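Local coordinates for SnoaL-like domain-containing protein (Kribbella flavida, PDB 4LMI) that is of unknown function but adopts the NTF2-like fold of SnoaL-type proteins and is a putative ketosteroid isomerase, at residues 68-72 with 132-136; 77-82 with 94-100. All blocks are in the same frame, centred on the assembly; numbering follows the deposited sequence.

Interaction 1: residues 68-72 with 132-136; sequences TVTRL and ELDRF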
loop_
_atom_site.group_PDB
_atom_site.type_symbol
_atom_site.label_atom_id
_atom_site.label_comp_id
_atom_site.label_asym_id
_atom_site.label_seq_id
_atom_site.Cartn_x
_atom_site.Cartn_y
_atom_site.Cartn_z
ATOM N N THR B 68 -0.299 10.639 10.154
ATOM C CA THR B 68 -0.077 11.715 9.200
ATOM C C THR B 68 -0.070 11.086 7.818
ATOM O O THR B 68 0.715 10.172 7.553
ATOM C CB THR B 68 1.268 12.424 9.451
ATOM O OG1 THR B 68 1.315 12.891 10.801
ATOM C CG2 THR B 68 1.448 13.608 8.507
ATOM N N VAL B 69 -0.955 11.562 6.947
ATOM C CA VAL B 69 -1.022 11.069 5.575
ATOM C C VAL B 69 0.244 11.485 4.813
ATOM O O VAL B 69 0.642 12.653 4.851
ATOM C CB VAL B 69 -2.286 11.584 4.853
ATOM C CG1 VAL B 69 -2.238 11.245 3.369
ATOM C CG2 VAL B 69 -3.546 11.005 5.499
ATOM N N THR B 70 0.877 10.523 4.144
ATOM C CA THR B 70 2.111 10.781 3.384
ATOM C C THR B 70 1.903 10.687 1.874
ATOM O O THR B 70 2.580 11.373 1.100
ATOM C CB THR B 70 3.257 9.843 3.810
ATOM O OG1 THR B 70 2.787 8.486 3.834
ATOM C CG2 THR B 70 3.755 10.224 5.192
ATOM N N ARG B 71 0.975 9.825 1.462
ATOM C CA ARG B 71 0.563 9.734 0.064
ATOM C C ARG B 71 -0.928 9.513 0.032
ATOM O O ARG B 71 -1.478 8.835 0.906
ATOM C CB ARG B 71 1.229 8.560 -0.658
ATOM C CG ARG B 71 2.747 8.540 -0.655
ATOM C CD ARG B 71 3.234 7.282 -1.353
ATOM N NE ARG B 71 4.676 7.088 -1.243
ATOM C CZ ARG B 71 5.308 6.613 -0.172
ATOM N NH1 ARG B 71 4.631 6.281 0.919
ATOM N NH2 ARG B 71 6.634 6.473 -0.195
ATOM N N LEU B 72 -1.580 10.076 -0.977
ATOM C CA LEU B 72 -3.001 9.831 -1.183
ATOM C C LEU B 72 -3.302 9.765 -2.677
ATOM O O LEU B 72 -3.263 10.780 -3.376
ATOM C CB LEU B 72 -3.855 10.902 -0.483
ATOM C CG LEU B 72 -5.338 10.587 -0.222
ATOM C CD1 LEU B 72 -5.904 11.502 0.853
ATOM C CD2 LEU B 72 -6.191 10.670 -1.486
ATOM N N GLU B 132 12.838 8.386 2.517
ATOM C CA GLU B 132 12.529 9.810 2.415
ATOM C C GLU B 132 11.237 10.218 3.147
ATOM O O GLU B 132 11.254 11.134 3.973
ATOM C CB GLU B 132 12.477 10.230 0.943
ATOM C CG GLU B 132 12.535 11.732 0.714
ATOM C CD GLU B 132 12.268 12.122 -0.727
ATOM O OE1 GLU B 132 11.722 11.293 -1.486
ATOM O OE2 GLU B 132 12.600 13.264 -1.106
ATOM N N LEU B 133 10.134 9.530 2.855
ATOM C CA LEU B 133 8.811 9.919 3.373
ATOM C C LEU B 133 8.317 9.052 4.528
ATOM O O LEU B 133 7.561 9.518 5.386
ATOM C CB LEU B 133 7.759 9.879 2.255
ATOM C CG LEU B 133 7.901 10.723 0.986
ATOM C CD1 LEU B 133 6.743 10.416 0.041
ATOM C CD2 LEU B 133 7.957 12.213 1.298
ATOM N N ASP B 134 8.741 7.792 4.533
ATOM C CA ASP B 134 8.163 6.768 5.399
ATOM C C ASP B 134 9.008 6.540 6.647
ATOM O O ASP B 134 10.188 6.183 6.554
ATOM C CB ASP B 134 7.983 5.472 4.602
ATOM C CG ASP B 134 7.245 5.698 3.288
ATOM O OD1 ASP B 134 6.011 5.910 3.323
ATOM O OD2 ASP B 134 7.900 5.678 2.224
ATOM N N ARG B 135 8.391 6.735 7.812
ATOM C CA ARG B 135 9.118 6.781 9.080
ATOM C C ARG B 135 8.966 5.523 9.935
ATOM O O ARG B 135 7.897 5.245 10.477
ATOM C CB ARG B 135 8.713 8.027 9.890
ATOM C CG ARG B 135 9.028 9.363 9.222
ATOM C CD ARG B 135 10.434 9.881 9.537
ATOM N NE ARG B 135 11.500 9.002 9.045
ATOM C CZ ARG B 135 11.920 8.938 7.779
ATOM N NH1 ARG B 135 12.893 8.095 7.455
ATOM N NH2 ARG B 135 11.375 9.702 6.833
ATOM N N PHE B 136 10.049 4.760 10.039
ATOM C CA PHE B 136 10.127 3.655 10.988
ATOM C C PHE B 136 11.077 4.056 12.117
ATOM O O PHE B 136 11.157 3.391 13.152
ATOM C CB PHE B 136 10.582 2.371 10.288
ATOM C CG PHE B 136 9.591 1.844 9.277
ATOM C CD1 PHE B 136 9.632 2.268 7.951
ATOM C CD2 PHE B 136 8.618 0.921 9.649
ATOM C CE1 PHE B 136 8.719 1.784 7.019
ATOM C CE2 PHE B 136 7.704 0.435 8.721
ATOM C CZ PHE B 136 7.756 0.866 7.403
HETATM O O HOH W 1 4.148 6.781 5.183
#

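Interaction 2: residues 77-82 with 94-100; sequences PSAAVS and GVVFLEV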
loop_
_atom_site.group_PDB
_atom_site.type_symbol
_atom_site.label_atom_id
_atom_site.label_comp_id
_atom_site.label_asym_id
_atom_site.label_seq_id
_atom_site.Cartn_x
_atom_site.Cartn_y
_atom_site.Cartn_z
ATOM N N PRO B 77 -13.441 4.768 -7.970
ATOM C CA PRO B 77 -13.986 4.549 -6.628
ATOM C C PRO B 77 -12.912 4.148 -5.606
ATOM O O PRO B 77 -13.236 3.899 -4.442
ATOM C CB PRO B 77 -14.957 3.383 -6.847
ATOM C CG PRO B 77 -14.306 2.579 -7.930
ATOM C CD PRO B 77 -13.593 3.573 -8.822
ATOM N N SER B 78 -11.651 4.096 -6.036
ATOM C CA SER B 78 -10.586 3.506 -5.229
ATOM C C SER B 78 -9.589 4.541 -4.740
ATOM O O SER B 78 -9.238 5.469 -5.475
ATOM C CB SER B 78 -9.838 2.435 -6.039
ATOM O OG SER B 78 -10.740 1.492 -6.592
ATOM N N ALA B 79 -9.128 4.370 -3.502
ATOM C CA ALA B 79 -8.043 5.184 -2.955
ATOM C C ALA B 79 -6.967 4.290 -2.351
ATOM O O ALA B 79 -7.259 3.200 -1.855
ATOM C CB ALA B 79 -8.570 6.159 -1.905
ATOM N N ALA B 80 -5.718 4.742 -2.423
ATOM C CA ALA B 80 -4.626 4.117 -1.676
ATOM C C ALA B 80 -3.937 5.222 -0.901
ATOM O O ALA B 80 -3.560 6.252 -1.471
ATOM C CB ALA B 80 -3.648 3.427 -2.608
ATOM N N VAL B 81 -3.787 5.018 0.402
ATOM C CA VAL B 81 -3.273 6.059 1.277
ATOM C C VAL B 81 -2.184 5.455 2.145
ATOM O O VAL B 81 -2.381 4.402 2.756
ATOM C CB VAL B 81 -4.392 6.638 2.174
ATOM C CG1 VAL B 81 -3.868 7.778 3.038
ATOM C CG2 VAL B 81 -5.590 7.097 1.342
ATOM N N SER B 82 -1.022 6.098 2.180
ATOM C CA SER B 82 -0.016 5.718 3.158
ATOM C C SER B 82 -0.009 6.746 4.273
ATOM O O SER B 82 -0.246 7.934 4.036
ATOM C CB SER B 82 1.375 5.556 2.536
ATOM O OG SER B 82 1.826 6.769 1.972
ATOM N N GLY B 94 1.348 2.763 7.662
ATOM C CA GLY B 94 0.136 2.103 7.206
ATOM C C GLY B 94 -0.049 2.357 5.731
ATOM O O GLY B 94 0.291 3.427 5.236
ATOM N N VAL B 95 -0.553 1.352 5.027
ATOM C CA VAL B 95 -0.975 1.522 3.652
ATOM C C VAL B 95 -2.389 0.982 3.619
ATOM O O VAL B 95 -2.623 -0.184 3.940
ATOM C CB VAL B 95 -0.093 0.769 2.637
ATOM C CG1 VAL B 95 -0.605 1.027 1.228
ATOM C CG2 VAL B 95 1.365 1.199 2.751
ATOM N N VAL B 96 -3.322 1.848 3.246
ATOM C CA VAL B 96 -4.747 1.553 3.343
ATOM C C VAL B 96 -5.406 1.691 1.975
ATOM O O VAL B 96 -5.251 2.718 1.311
ATOM C CB VAL B 96 -5.442 2.511 4.338
ATOM C CG1 VAL B 96 -6.936 2.221 4.416
ATOM C CG2 VAL B 96 -4.814 2.406 5.722
ATOM N N PHE B 97 -6.142 0.660 1.562
ATOM C CA PHE B 97 -6.935 0.734 0.340
ATOM C C PHE B 97 -8.389 0.954 0.694
ATOM O O PHE B 97 -8.948 0.230 1.522
ATOM C CB PHE B 97 -6.780 -0.527 -0.508
ATOM C CG PHE B 97 -5.398 -0.702 -1.077
ATOM C CD1 PHE B 97 -5.033 -0.068 -2.264
ATOM C CD2 PHE B 97 -4.457 -1.490 -0.423
ATOM C CE1 PHE B 97 -3.758 -0.225 -2.787
ATOM C CE2 PHE B 97 -3.177 -1.652 -0.942
ATOM C CZ PHE B 97 -2.826 -1.018 -2.125
ATOM N N LEU B 98 -8.986 1.963 0.067
ATOM C CA LEU B 98 -10.393 2.266 0.265
ATOM C C LEU B 98 -11.177 2.040 -1.016
ATOM O O LEU B 98 -10.660 2.245 -2.116
ATOM C CB LEU B 98 -10.578 3.722 0.708
ATOM C CG LEU B 98 -9.824 4.232 1.941
ATOM C CD1 LEU B 98 -10.086 5.724 2.109
ATOM C CD2 LEU B 98 -10.235 3.477 3.191
ATOM N N GLU B 99 -12.423 1.600 -0.869
ATOM C CA GLU B 99 -13.350 1.549 -1.991
ATOM C C GLU B 99 -14.589 2.333 -1.589
ATOM O O GLU B 99 -15.079 2.198 -0.462
ATOM C CB GLU B 99 -13.709 0.106 -2.361
ATOM C CG GLU B 99 -12.506 -0.784 -2.661
ATOM C CD GLU B 99 -11.730 -0.346 -3.891
ATOM O OE1 GLU B 99 -12.272 0.421 -4.712
ATOM O OE2 GLU B 99 -10.571 -0.779 -4.043
ATOM N N VAL B 100 -15.069 3.161 -2.511
ATOM C CA VAL B 100 -16.197 4.058 -2.272
ATOM C C VAL B 100 -17.389 3.624 -3.122
ATOM O O VAL B 100 -17.239 3.356 -4.314
ATOM C CB VAL B 100 -15.821 5.510 -2.647
ATOM C CG1 VAL B 100 -16.998 6.465 -2.443
ATOM C CG2 VAL B 100 -14.595 5.961 -1.863
#

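Interaction 1: residues 68-72 with 132-136
The Arg71 guanidinium meets the Asp134 carboxylate edge to edge, the two planes only 16° apart, while CD1 of Leu133 lies over one guanidinium face, 4.0 Å from Arg71 NH2 and displaced toward the rim. The salt bridge is end-on and two-pronged: Arg71 NH1 reaches Asp134 OD1 at 2.8 Å, and Arg71 NH2 reaches Asp134 OD2 at 2.8 Å in a nearly straight bond (171° at the hydrogen). Both oxygens offer their syn lone pairs, so the twin bonds hold the carboxylate nearly coplanar with the guanidinium and fix its rotation. Arg71 can span the gap because its chain runs extended from CG to NE (chi3 -172°). Phe97 of the second subunit adds a cation-pi contact to the same guanidinium.

Thr70 and Arg71 both face Ser82 on the adjoining strand, a classic beta bulge in strand 65-75, the outermost strand of the curved sheet within the chain of this NTF2-like fold. Through it two consecutive side chains serve the C-terminal tail, which crosses here as a loop. Thr70 OG1 donates to a water at 2.6 Å, and this water donates in turn to Asp134 OD1 at 2.8 Å; OD1 thus receives a direct bond from Arg71 and a water-mediated link from Thr70. Thr70 OG1 and Arg71 NH1 are also hydrogen-bonded to Ser82 OG. Thr70 points toward the tail, and its methyl CG2 lies 3.9 Å from Leu133 O, a carbonyl that accepts a hydrogen bond from Asn84 ND2. Asp134 is buried, with Phe111 of the second subunit packed against it.

Interaction 2: residues 77-82 with 94-100
Ser78 and Glu99 stand side by side on one face of the antiparallel pair, and, in one of the two modelled glutamate conformers, the Ser78 hydroxyl OG donates to Glu99 OE1 at 2.7 Å, meeting its syn lone pair. The glutamate folds back to this position through a bend in its chain (chi2 -65°), which swings the carboxylate across to the neighbouring strand. Replacing Ser78 by an alanine would probably leave the carboxylate in this conformer without its hydroxyl mate and the bent glutamate chain freer to turn.

Farther along the same face, Ala80 CB lies 3.7 Å from Phe97 CE1, the methyl approaching the ring obliquely. Phe97 CG is anti to its own carbonyl carbon (chi1 -67°), an orientation that places the CD1-CE1 side of the ring beside the small alanine. Ala80 and Val95 each pack against their own counterparts in the second subunit, which Phe97 also faces; this face therefore forms part of the dimer interface. On the other face, Ala79 CB meets Leu98 CB at 4.1 Å, and Val81 and Val96 both pack on Phe18 of helix 6-22, the helix cradled by the sheet.

Between these layers segments 78-82 and 94-100 of the hairpin run antiparallel, their directions 166° apart. Ala79 with Leu98 and Val81 with Val96 form hydrogen-bonded pairs, Ala79 N reaching Leu98 O at 3.0 Å and Val96 N reaching Val81 O at 2.8 Å. Val100 N extends the ladder to Pro77 O at 2.8 Å. These bonds satisfy the inward-facing N-H and C=O groups of the hydrogen-bonded pairs; neighbouring strands take others. The Ala79, Val81, Val96 and Leu98 face is apolar, whereas the Ala80, Val95 and Phe97 face is mixed, with Ser78 and Glu99 adding a polar bond at one end.

Overall arrangement
Strand 78-87 connects the two sites: Ser82, at one end of interaction 2, is the residue that the beta bulge of interaction 1 faces, while Val81 packs on Leu72. Along the chain, interaction 2 is nested within the loop closed by interaction 1. The pairing of 77-82 with 94-100 is a buried contact made largely by backbone bonds and apolar side chains within the sheet. By contrast, 68-72 with 132-136 is only partly buried, less extensive, and carried by charge and water where the irregular tail meets the outermost strand of the sheet within the chain. Both contacts border the second subunit.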